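Local structure of endo-beta-mannanase (Opitutaceae bacterium TAV5, 7BOB) at residues N23-S28 with L315-K320; E32-W37 with V57-R62; I285-A290 with E335-L340. The protein hydrolyses beta-1,4-mannosidic linkages as an exo-acting mannosidase of glycoside hydrolase family 5, probably releasing mannose from the ends of mannan-derived chains. One frame throughout, in Å; residues are numbered along the deposited sequence.

In the fold
All three interactions gather at the C-terminal end of the (beta/alpha)8 barrel, the end that bears the active site in family 5 enzymes. Interaction 1 joins the chain leaving the first and eighth strands; interaction 2 ties the loop after the first strand to the second strand, and interaction 3 pairs the loops after the seventh and eighth. Each is centred about 11 Å from interaction 1; the centres of 2 and 3 lie about 21 Å apart. Interaction 2 touches interaction 1 through Y24 N and R58 O, 3.0 Å apart. Interaction 3 meets it where C318 O faces L340 N at 2.8 Å. R58 also forms a salt bridge with E281, at the end of the seventh strand, probably the family 5 nucleophile.

Interaction 1: N23-S28 with L315-K320; sequences NYWPAS and LWWCFK
N23 lies across the indole of W317. Its CB comes to 3.3 Å from W317 CE3, approaching the ring obliquely, and CG follows closely at 3.4 Å from the same carbon. The two side chains cross at about a right angle, with amide and indole planes 35° apart. CG stands beside the backbone N (chi1 -61°), which lets the amide reach the carbonyl that the backbone N already uses: W316 O accepts from N23 ND2 at 2.9 Å and from N23 N at 2.8 Å. The backbone donor lies nearly in line with the carbonyl bond, whereas ND2 comes from well above the carbonyl plane. ND2 also donates to Q280 O and OD1 accepts from R58; together the side-chain bonds set the rotation of the buried amide and satisfy it at both its nitrogen and its oxygen. The two bonds to W316 O join the first strand to the eighth, where the (beta/alpha)8 barrel closes. The peptide between W317 and C318 is cis, a non-proline cis bond that recurs after the eighth strand in family 5 enzymes. Beyond it F319 N donates to N23 O (3.0 Å), and F319 CB packs against the edge of the Y24 ring, 4.0 Å from CD1. Farther out a water links W25 O to K320 N, while A27 CB rests 4.1 Å from K320 CB and a second water joins A27 N to K320 NZ, which also pairs with D45.

Interaction 2: E32-W37 with V57-R62; sequences EMWQAW and VRFFVR
W34 and R62 bury the most surface here, and E32 completes the contact through the charged end of R62. The indole of W34 reaches the strand edge-on: NE1 donates to F60 O at 2.7 Å, with the oxygen in the ring plane and the donor in the carbonyl plane, a nearly straight bond of 162° at hydrogen. This satisfies the buried nitrogen and fixes the indole edge-on to the strand. Nearby, W34 CD1 lies 4.1 Å from R62 CB, while at the six-membered side of the indole CZ2 meets F59 CD2 at 4.2 Å, again near the indole plane. M33 CE rests on one face of W34, and F66 meets the ring edge-to-face.

R62 runs out toward helix 33-36, CG anti to the backbone N (chi1 -160°), then bends at chi3 and brings its guanidinium end-on to E32. R62 NH1 donates to E32 OE2 at 2.8 Å and R62 NH2 to E32 OE1 at 3.0 Å, one nitrogen for each oxygen. The salt bridge is not coplanar, since the carboxylate and guanidinium planes lie 65° apart and both oxygens are met from above the carboxylate plane. R62 NE turns to D65, so two acidic partners hold the guanidinium in place. Q35 CG comes near its edge, and the Q35 amide is bonded to D65 as well.

The short helix 33-36, in the loop after the first strand, is thus tied to the C-terminal end of the second, where R62 precedes helix 63-66, at the end of the (beta/alpha)8 barrel that bears the active site in family 5 enzymes.

Interaction 3: I285-A290 with E335-L340; sequences ILTSRA and ESELGL
The flat peptide carbonyl of E337 is met by T287 from above its plane. T287 OG1 donates to E337 O at 2.8 Å, 41° out of the carbonyl plane and at a C=O...donor angle of 139°. The hydroxyl is placed there by chi1 of 67°, which sets OG1 between the backbone N and the carbonyl carbon; CG2 of T287 also leans on E337 O, at 3.8 Å. K348 NZ bonds to both T287 OG1 and G339 O, so the hydroxyl has a second partner and the lysine bridges the two segments. The extended side chain of E337 brings its carboxylate, the other flat group, to S288, with E337 OE2 3.9 Å from S288 CB, a van der Waals contact.

The apolar part of the contact belongs to L338 and I285, which lie side by side and point the same way. L338 CD2 presses on the backbone of I285, 3.3 Å from I285 O and 3.5 Å from I285 CA, and meets I285 CD1 at 3.9 Å. Its packing continues onto W317, while I285 also rests on Y242.

From the second subunit, E491 accepts hydrogen bonds from S288 OG and A290 N, Y495 packs on I285, and Q482 on E337. The contact therefore joins the loops that follow the seventh and eighth strands of a (beta/alpha)8 barrel, and the same loops form part of the subunit interface of this homotrimer.

Interaction 1: N23-S28 with L315-K320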
loop_
_atom_site.group_PDB
_atom_site.type_symbol
_atom_site.label_atom_id
_atom_site.label_comp_id
_atom_site.label_asym_id
_atom_site.label_seq_id
_atom_site.Cartn_x
_atom_site.Cartn_y
_atom_site.Cartn_z
ATOM N N ASN A 23 33.083 14.616 8.085
ATOM C CA ASN A 23 31.933 15.380 8.541
ATOM C C ASN A 23 32.053 15.599 10.047
ATOM O O ASN A 23 32.518 14.713 10.773
ATOM C CB ASN A 23 30.640 14.634 8.199
ATOM C CG ASN A 23 30.465 14.430 6.701
ATOM O OD1 ASN A 23 29.817 15.233 6.023
ATOM N ND2 ASN A 23 31.045 13.342 6.174
ATOM N N TYR A 24 31.610 16.772 10.531
ATOM C CA TYR A 24 31.951 17.180 11.894
ATOM C C TYR A 24 30.774 17.667 12.713
ATOM O O TYR A 24 30.045 18.569 12.287
ATOM C CB TYR A 24 32.998 18.297 11.910
ATOM C CG TYR A 24 33.360 18.692 13.317
ATOM C CD1 TYR A 24 34.101 17.843 14.133
ATOM C CD2 TYR A 24 32.951 19.905 13.841
ATOM C CE1 TYR A 24 34.437 18.195 15.420
ATOM C CE2 TYR A 24 33.279 20.273 15.127
ATOM C CZ TYR A 24 34.020 19.419 15.913
ATOM O OH TYR A 24 34.332 19.820 17.195
ATOM N N TRP A 25 30.654 17.117 13.927
ATOM C CA TRP A 25 29.961 17.702 15.081
ATOM C C TRP A 25 30.862 17.473 16.290
ATOM O O TRP A 25 31.496 16.418 16.388
ATOM C CB TRP A 25 28.587 17.080 15.375
ATOM C CG TRP A 25 27.503 17.347 14.390
ATOM C CD1 TRP A 25 26.931 16.436 13.546
ATOM C CD2 TRP A 25 26.812 18.581 14.176
ATOM N NE1 TRP A 25 25.947 17.034 12.800
ATOM C CE2 TRP A 25 25.849 18.350 13.166
ATOM C CE3 TRP A 25 26.921 19.861 14.725
ATOM C CZ2 TRP A 25 24.998 19.347 12.698
ATOM C CZ3 TRP A 25 26.060 20.861 14.260
ATOM C CH2 TRP A 25 25.115 20.595 13.259
ATOM N N PRO A 26 30.932 18.411 17.232
ATOM C CA PRO A 26 31.692 18.147 18.463
ATOM C C PRO A 26 31.126 16.958 19.223
ATOM O O PRO A 26 29.925 16.687 19.187
ATOM C CB PRO A 26 31.525 19.439 19.275
ATOM C CG PRO A 26 30.970 20.439 18.318
ATOM C CD PRO A 26 30.188 19.676 17.313
ATOM N N ALA A 27 32.012 16.252 19.935
ATOM C CA ALA A 27 31.584 15.130 20.768
ATOM C C ALA A 27 30.574 15.551 21.836
ATOM O O ALA A 27 29.613 14.819 22.118
ATOM C CB ALA A 27 32.786 14.497 21.452
ATOM N N SER A 28 30.805 16.700 22.481
ATOM C CA SER A 28 30.076 17.013 23.704
ATOM C C SER A 28 28.641 17.459 23.449
ATOM O O SER A 28 27.805 17.335 24.349
ATOM C CB SER A 28 30.803 18.099 24.492
ATOM O OG SER A 28 30.783 19.309 23.764
ATOM N N LEU A 315 35.091 11.837 2.462
ATOM C CA LEU A 315 34.794 12.441 3.756
ATOM C C LEU A 315 34.102 11.413 4.638
ATOM O O LEU A 315 33.020 10.921 4.298
ATOM C CB LEU A 315 33.917 13.692 3.606
ATOM C CG LEU A 315 34.475 14.800 2.710
ATOM C CD1 LEU A 315 33.493 15.951 2.631
ATOM C CD2 LEU A 315 35.816 15.268 3.244
ATOM N N TRP A 316 34.725 11.099 5.762
ATOM C CA TRP A 316 34.213 10.097 6.673
ATOM C C TRP A 316 33.047 10.642 7.503
ATOM O O TRP A 316 32.976 11.838 7.800
ATOM C CB TRP A 316 35.352 9.631 7.570
ATOM C CG TRP A 316 34.939 8.862 8.759
ATOM C CD1 TRP A 316 34.603 9.357 9.986
ATOM C CD2 TRP A 316 34.849 7.443 8.856
ATOM N NE1 TRP A 316 34.312 8.329 10.843
ATOM C CE2 TRP A 316 34.450 7.141 10.170
ATOM C CE3 TRP A 316 35.084 6.396 7.961
ATOM C CZ2 TRP A 316 34.250 5.830 10.609
ATOM C CZ3 TRP A 316 34.894 5.094 8.398
ATOM C CH2 TRP A 316 34.492 4.823 9.713
ATOM N N TRP A 317 32.126 9.746 7.879
ATOM C CA TRP A 317 31.063 10.049 8.840
ATOM C C TRP A 317 31.253 9.194 10.087
ATOM O O TRP A 317 31.182 7.970 10.003
ATOM C CB TRP A 317 29.648 9.790 8.274
ATOM C CG TRP A 317 28.669 10.378 9.246
ATOM C CD1 TRP A 317 28.313 9.867 10.470
ATOM C CD2 TRP A 317 28.031 11.655 9.142
ATOM N NE1 TRP A 317 27.471 10.749 11.125
ATOM C CE2 TRP A 317 27.280 11.850 10.331
ATOM C CE3 TRP A 317 27.993 12.639 8.150
ATOM C CZ2 TRP A 317 26.525 13.002 10.560
ATOM C CZ3 TRP A 317 27.237 13.799 8.385
ATOM C CH2 TRP A 317 26.522 13.964 9.577
ATOM N N CYS A 318 31.445 9.818 11.248
ATOM C CA CYS A 318 31.721 11.243 11.407
ATOM C C CYS A 318 32.988 11.339 12.299
ATOM O O CYS A 318 33.552 10.306 12.703
ATOM C CB CYS A 318 30.514 11.968 12.023
ATOM S SG CYS A 318 30.141 11.351 13.679
ATOM N N PHE A 319 33.451 12.552 12.609
ATOM C CA PHE A 319 34.807 12.675 13.140
ATOM C C PHE A 319 34.928 12.061 14.530
ATOM O O PHE A 319 35.853 11.284 14.789
ATOM C CB PHE A 319 35.250 14.132 13.164
ATOM C CG PHE A 319 36.710 14.309 13.535
ATOM C CD1 PHE A 319 37.708 13.609 12.852
ATOM C CD2 PHE A 319 37.080 15.142 14.575
ATOM C CE1 PHE A 319 39.064 13.757 13.199
ATOM C CE2 PHE A 319 38.422 15.314 14.932
ATOM C CZ PHE A 319 39.423 14.613 14.240
ATOM N N LYS A 320 34.011 12.401 15.436
ATOM C CA LYS A 320 34.079 12.026 16.843
ATOM C C LYS A 320 32.909 11.128 17.212
ATOM O O LYS A 320 31.836 11.205 16.604
ATOM C CB LYS A 320 34.023 13.259 17.763
ATOM C CG LYS A 320 35.269 14.164 17.713
ATOM C CD LYS A 320 36.482 13.470 18.305
ATOM C CE LYS A 320 36.596 13.704 19.803
ATOM N NZ LYS A 320 37.276 14.988 20.110
HETATM O O HOH W 1 31.840 14.264 14.816
HETATM O O HOH W 2 34.651 16.727 20.100
#

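Interaction 2: E32-W37 with V57-R62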
loop_
_atom_site.group_PDB
_atom_site.type_symbol
_atom_site.label_atom_id
_atom_site.label_comp_id
_atom_site.label_asym_id
_atom_site.label_seq_id
_atom_site.Cartn_x
_atom_site.Cartn_y
_atom_site.Cartn_z
ATOM N N GLU A 32 23.804 20.253 18.502
ATOM C CA GLU A 32 23.577 21.520 19.189
ATOM C C GLU A 32 24.805 22.435 19.152
ATOM O O GLU A 32 24.868 23.383 19.937
ATOM C CB GLU A 32 23.146 21.271 20.647
ATOM C CG GLU A 32 21.784 20.505 20.805
ATOM C CD GLU A 32 20.635 21.186 20.048
ATOM O OE1 GLU A 32 20.516 22.421 20.182
ATOM O OE2 GLU A 32 19.853 20.501 19.318
ATOM N N MET A 33 25.757 22.178 18.243
ATOM C CA MET A 33 27.050 22.870 18.246
ATOM C C MET A 33 26.909 24.389 18.253
ATOM O O MET A 33 27.624 25.077 18.985
ATOM C CB MET A 33 27.874 22.450 17.031
ATOM C CG MET A 33 29.173 23.220 16.892
ATOM S SD MET A 33 30.069 22.811 15.372
ATOM C CE MET A 33 28.961 23.516 14.143
ATOM N N TRP A 34 26.028 24.935 17.412
ATOM C CA TRP A 34 25.904 26.381 17.306
ATOM C C TRP A 34 25.402 27.004 18.601
ATOM O O TRP A 34 25.777 28.145 18.923
ATOM C CB TRP A 34 24.989 26.748 16.142
ATOM C CG TRP A 34 25.546 26.275 14.834
ATOM C CD1 TRP A 34 25.069 25.249 14.059
ATOM C CD2 TRP A 34 26.703 26.790 14.150
ATOM N NE1 TRP A 34 25.850 25.105 12.933
ATOM C CE2 TRP A 34 26.858 26.036 12.963
ATOM C CE3 TRP A 34 27.617 27.822 14.423
ATOM C CZ2 TRP A 34 27.898 26.273 12.050
ATOM C CZ3 TRP A 34 28.646 28.064 13.517
ATOM C CH2 TRP A 34 28.780 27.292 12.343
ATOM N N GLN A 35 24.577 26.276 19.361
ATOM C CA GLN A 35 24.065 26.803 20.633
ATOM C C GLN A 35 25.071 26.610 21.762
ATOM O O GLN A 35 25.281 27.513 22.573
ATOM C CB GLN A 35 22.746 26.113 21.004
ATOM C CG GLN A 35 21.625 26.253 19.981
ATOM C CD GLN A 35 21.090 27.685 19.905
ATOM O OE1 GLN A 35 21.248 28.478 20.840
ATOM N NE2 GLN A 35 20.420 28.003 18.800
ATOM N N ALA A 36 25.705 25.436 21.835
ATOM C CA ALA A 36 26.597 25.169 22.954
ATOM C C ALA A 36 27.974 25.812 22.770
ATOM O O ALA A 36 28.629 26.146 23.763
ATOM C CB ALA A 36 26.731 23.657 23.160
ATOM N N TRP A 37 28.411 25.998 21.516
ATOM C CA TRP A 37 29.712 26.510 21.082
ATOM C C TRP A 37 30.854 26.208 22.054
ATOM O O TRP A 37 31.312 27.110 22.763
ATOM C CB TRP A 37 29.631 28.019 20.839
ATOM C CG TRP A 37 30.727 28.510 19.906
ATOM C CD1 TRP A 37 31.703 29.424 20.189
ATOM C CD2 TRP A 37 30.955 28.090 18.547
ATOM N NE1 TRP A 37 32.513 29.611 19.088
ATOM C CE2 TRP A 37 32.064 28.811 18.067
ATOM C CE3 TRP A 37 30.307 27.202 17.686
ATOM C CZ2 TRP A 37 32.555 28.648 16.770
ATOM C CZ3 TRP A 37 30.790 27.041 16.398
ATOM C CH2 TRP A 37 31.899 27.752 15.953
ATOM N N VAL A 57 36.826 19.891 5.762
ATOM C CA VAL A 57 35.914 19.542 6.842
ATOM C C VAL A 57 34.526 19.967 6.398
ATOM O O VAL A 57 34.327 21.119 5.991
ATOM C CB VAL A 57 36.298 20.183 8.192
ATOM C CG1 VAL A 57 36.394 21.731 8.111
ATOM C CG2 VAL A 57 35.330 19.721 9.318
ATOM N N ARG A 58 33.584 19.019 6.406
ATOM C CA ARG A 58 32.187 19.310 6.120
ATOM C C ARG A 58 31.459 19.589 7.429
ATOM O O ARG A 58 31.554 18.805 8.383
ATOM C CB ARG A 58 31.520 18.147 5.388
ATOM C CG ARG A 58 30.043 18.379 5.082
ATOM C CD ARG A 58 29.551 17.401 4.046
ATOM N NE ARG A 58 28.147 17.573 3.683
ATOM C CZ ARG A 58 27.192 16.645 3.867
ATOM N NH1 ARG A 58 27.465 15.482 4.458
ATOM N NH2 ARG A 58 25.956 16.882 3.461
ATOM N N PHE A 59 30.747 20.706 7.483
ATOM C CA PHE A 59 29.976 21.020 8.668
ATOM C C PHE A 59 28.661 21.670 8.248
ATOM O O PHE A 59 28.472 22.061 7.092
ATOM C CB PHE A 59 30.789 21.888 9.643
ATOM C CG PHE A 59 31.107 23.267 9.134
ATOM C CD1 PHE A 59 32.399 23.597 8.751
ATOM C CD2 PHE A 59 30.136 24.257 9.090
ATOM C CE1 PHE A 59 32.712 24.865 8.305
ATOM C CE2 PHE A 59 30.449 25.547 8.640
ATOM C CZ PHE A 59 31.730 25.839 8.242
ATOM N N PHE A 60 27.748 21.799 9.201
ATOM C CA PHE A 60 26.350 22.030 8.877
ATOM C C PHE A 60 25.852 23.312 9.518
ATOM O O PHE A 60 25.923 23.479 10.742
ATOM C CB PHE A 60 25.536 20.814 9.308
ATOM C CG PHE A 60 26.150 19.547 8.846
ATOM C CD1 PHE A 60 26.014 19.148 7.529
ATOM C CD2 PHE A 60 26.967 18.807 9.690
ATOM C CE1 PHE A 60 26.623 17.971 7.069
ATOM C CE2 PHE A 60 27.578 17.657 9.247
ATOM C CZ PHE A 60 27.412 17.241 7.931
ATOM N N VAL A 61 25.360 24.218 8.679
ATOM C CA VAL A 61 24.757 25.464 9.133
ATOM C C VAL A 61 23.303 25.141 9.454
ATOM O O VAL A 61 22.452 25.098 8.560
ATOM C CB VAL A 61 24.911 26.562 8.065
ATOM C CG1 VAL A 61 24.357 27.891 8.546
ATOM C CG2 VAL A 61 26.394 26.717 7.687
ATOM N N ARG A 62 23.017 24.832 10.717
ATOM C CA ARG A 62 21.676 24.389 11.087
ATOM C C ARG A 62 20.725 25.588 11.053
ATOM O O ARG A 62 20.835 26.508 11.879
ATOM C CB ARG A 62 21.685 23.709 12.452
ATOM C CG ARG A 62 20.475 22.819 12.659
ATOM C CD ARG A 62 20.545 22.029 13.964
ATOM N NE ARG A 62 20.556 22.901 15.136
ATOM C CZ ARG A 62 20.264 22.490 16.364
ATOM N NH1 ARG A 62 19.928 21.223 16.579
ATOM N NH2 ARG A 62 20.285 23.340 17.374
#

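Interaction 3: I285-A290 with E335-L340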
loop_
_atom_site.group_PDB
_atom_site.type_symbol
_atom_site.label_atom_id
_atom_site.label_comp_id
_atom_site.label_asym_id
_atom_site.label_seq_id
_atom_site.Cartn_x
_atom_site.Cartn_y
_atom_site.Cartn_z
ATOM N N ILE A 285 29.762 2.487 10.373
ATOM C CA ILE A 285 28.658 2.415 11.332
ATOM C C ILE A 285 29.083 1.604 12.549
ATOM O O ILE A 285 29.081 2.102 13.679
ATOM C CB ILE A 285 27.364 1.834 10.711
ATOM C CG1 ILE A 285 26.897 2.702 9.538
ATOM C CG2 ILE A 285 26.257 1.713 11.797
ATOM C CD1 ILE A 285 26.528 4.147 9.965
ATOM N N LEU A 286 29.407 0.336 12.351
ATOM C CA LEU A 286 30.035 -0.415 13.427
ATOM C C LEU A 286 31.467 0.075 13.547
ATOM O O LEU A 286 32.194 0.122 12.542
ATOM C CB LEU A 286 29.984 -1.914 13.144
ATOM C CG LEU A 286 28.619 -2.455 12.701
ATOM C CD1 LEU A 286 28.748 -3.913 12.262
ATOM C CD2 LEU A 286 27.536 -2.303 13.801
ATOM N N THR A 287 31.860 0.513 14.751
ATOM C CA THR A 287 33.238 0.965 14.933
ATOM C C THR A 287 33.841 0.476 16.250
ATOM O O THR A 287 34.857 1.025 16.692
ATOM C CB THR A 287 33.353 2.504 14.889
ATOM O OG1 THR A 287 32.697 3.058 16.027
ATOM C CG2 THR A 287 32.753 3.108 13.610
ATOM N N SER A 288 33.256 -0.535 16.886
ATOM C CA SER A 288 33.759 -1.007 18.168
ATOM C C SER A 288 35.052 -1.805 17.982
ATOM O O SER A 288 35.475 -2.111 16.864
ATOM C CB SER A 288 32.700 -1.848 18.893
ATOM O OG SER A 288 32.680 -3.199 18.430
ATOM N N ARG A 289 35.703 -2.100 19.110
ATOM C CA ARG A 289 36.933 -2.881 19.092
ATOM C C ARG A 289 36.696 -4.240 18.447
ATOM O O ARG A 289 37.491 -4.688 17.614
ATOM C CB ARG A 289 37.465 -3.038 20.518
ATOM C CG ARG A 289 38.819 -3.708 20.628
ATOM C CD ARG A 289 38.863 -4.715 21.784
ATOM N NE ARG A 289 39.960 -5.678 21.614
ATOM C CZ ARG A 289 39.865 -6.844 20.973
ATOM N NH1 ARG A 289 38.712 -7.225 20.421
ATOM N NH2 ARG A 289 40.936 -7.635 20.883
ATOM N N ALA A 290 35.569 -4.882 18.773
ATOM C CA ALA A 290 35.265 -6.185 18.191
ATOM C C ALA A 290 35.147 -6.118 16.673
ATOM O O ALA A 290 35.456 -7.092 15.986
ATOM C CB ALA A 290 33.982 -6.741 18.801
ATOM N N GLU A 335 24.079 6.350 16.363
ATOM C CA GLU A 335 24.674 7.603 15.920
ATOM C C GLU A 335 25.707 8.124 16.912
ATOM O O GLU A 335 26.520 8.977 16.544
ATOM C CB GLU A 335 23.591 8.670 15.684
ATOM C CG GLU A 335 22.611 8.359 14.557
ATOM C CD GLU A 335 23.083 8.793 13.158
ATOM O OE1 GLU A 335 24.202 9.377 12.995
ATOM O OE2 GLU A 335 22.292 8.557 12.210
ATOM N N SER A 336 25.709 7.622 18.152
ATOM C CA SER A 336 26.634 8.109 19.166
ATOM C C SER A 336 28.037 7.534 19.032
ATOM O O SER A 336 28.930 7.967 19.775
ATOM C CB SER A 336 26.103 7.796 20.572
ATOM O OG SER A 336 26.348 6.440 20.921
ATOM N N GLU A 337 28.254 6.579 18.126
ATOM C CA GLU A 337 29.513 5.827 18.068
ATOM C C GLU A 337 29.971 5.645 16.621
ATOM O O GLU A 337 30.352 4.556 16.191
ATOM C CB GLU A 337 29.373 4.473 18.764
ATOM C CG GLU A 337 30.719 3.917 19.223
ATOM C CD GLU A 337 30.613 2.561 19.903
ATOM O OE1 GLU A 337 29.580 2.293 20.550
ATOM O OE2 GLU A 337 31.574 1.766 19.796
ATOM N N LEU A 338 29.934 6.725 15.849
ATOM C CA LEU A 338 30.397 6.705 14.469
ATOM C C LEU A 338 31.751 7.395 14.297
ATOM O O LEU A 338 32.193 7.602 13.158
ATOM C CB LEU A 338 29.344 7.358 13.578
ATOM C CG LEU A 338 27.957 6.699 13.750
ATOM C CD1 LEU A 338 26.931 7.356 12.857
ATOM C CD2 LEU A 338 28.048 5.180 13.458
ATOM N N GLY A 339 32.396 7.788 15.394
ATOM C CA GLY A 339 33.613 8.580 15.280
ATOM C C GLY A 339 34.730 7.817 14.581
ATOM O O GLY A 339 34.875 6.598 14.729
ATOM N N LEU A 340 35.503 8.543 13.775
ATOM C CA LEU A 340 36.805 8.042 13.368
ATOM C C LEU A 340 37.749 7.974 14.557
ATOM O O LEU A 340 38.674 7.147 14.577
ATOM C CB LEU A 340 37.387 8.930 12.265
ATOM C CG LEU A 340 38.865 8.697 11.921
ATOM C CD1 LEU A 340 39.055 7.427 11.050
ATOM C CD2 LEU A 340 39.478 9.932 11.267
#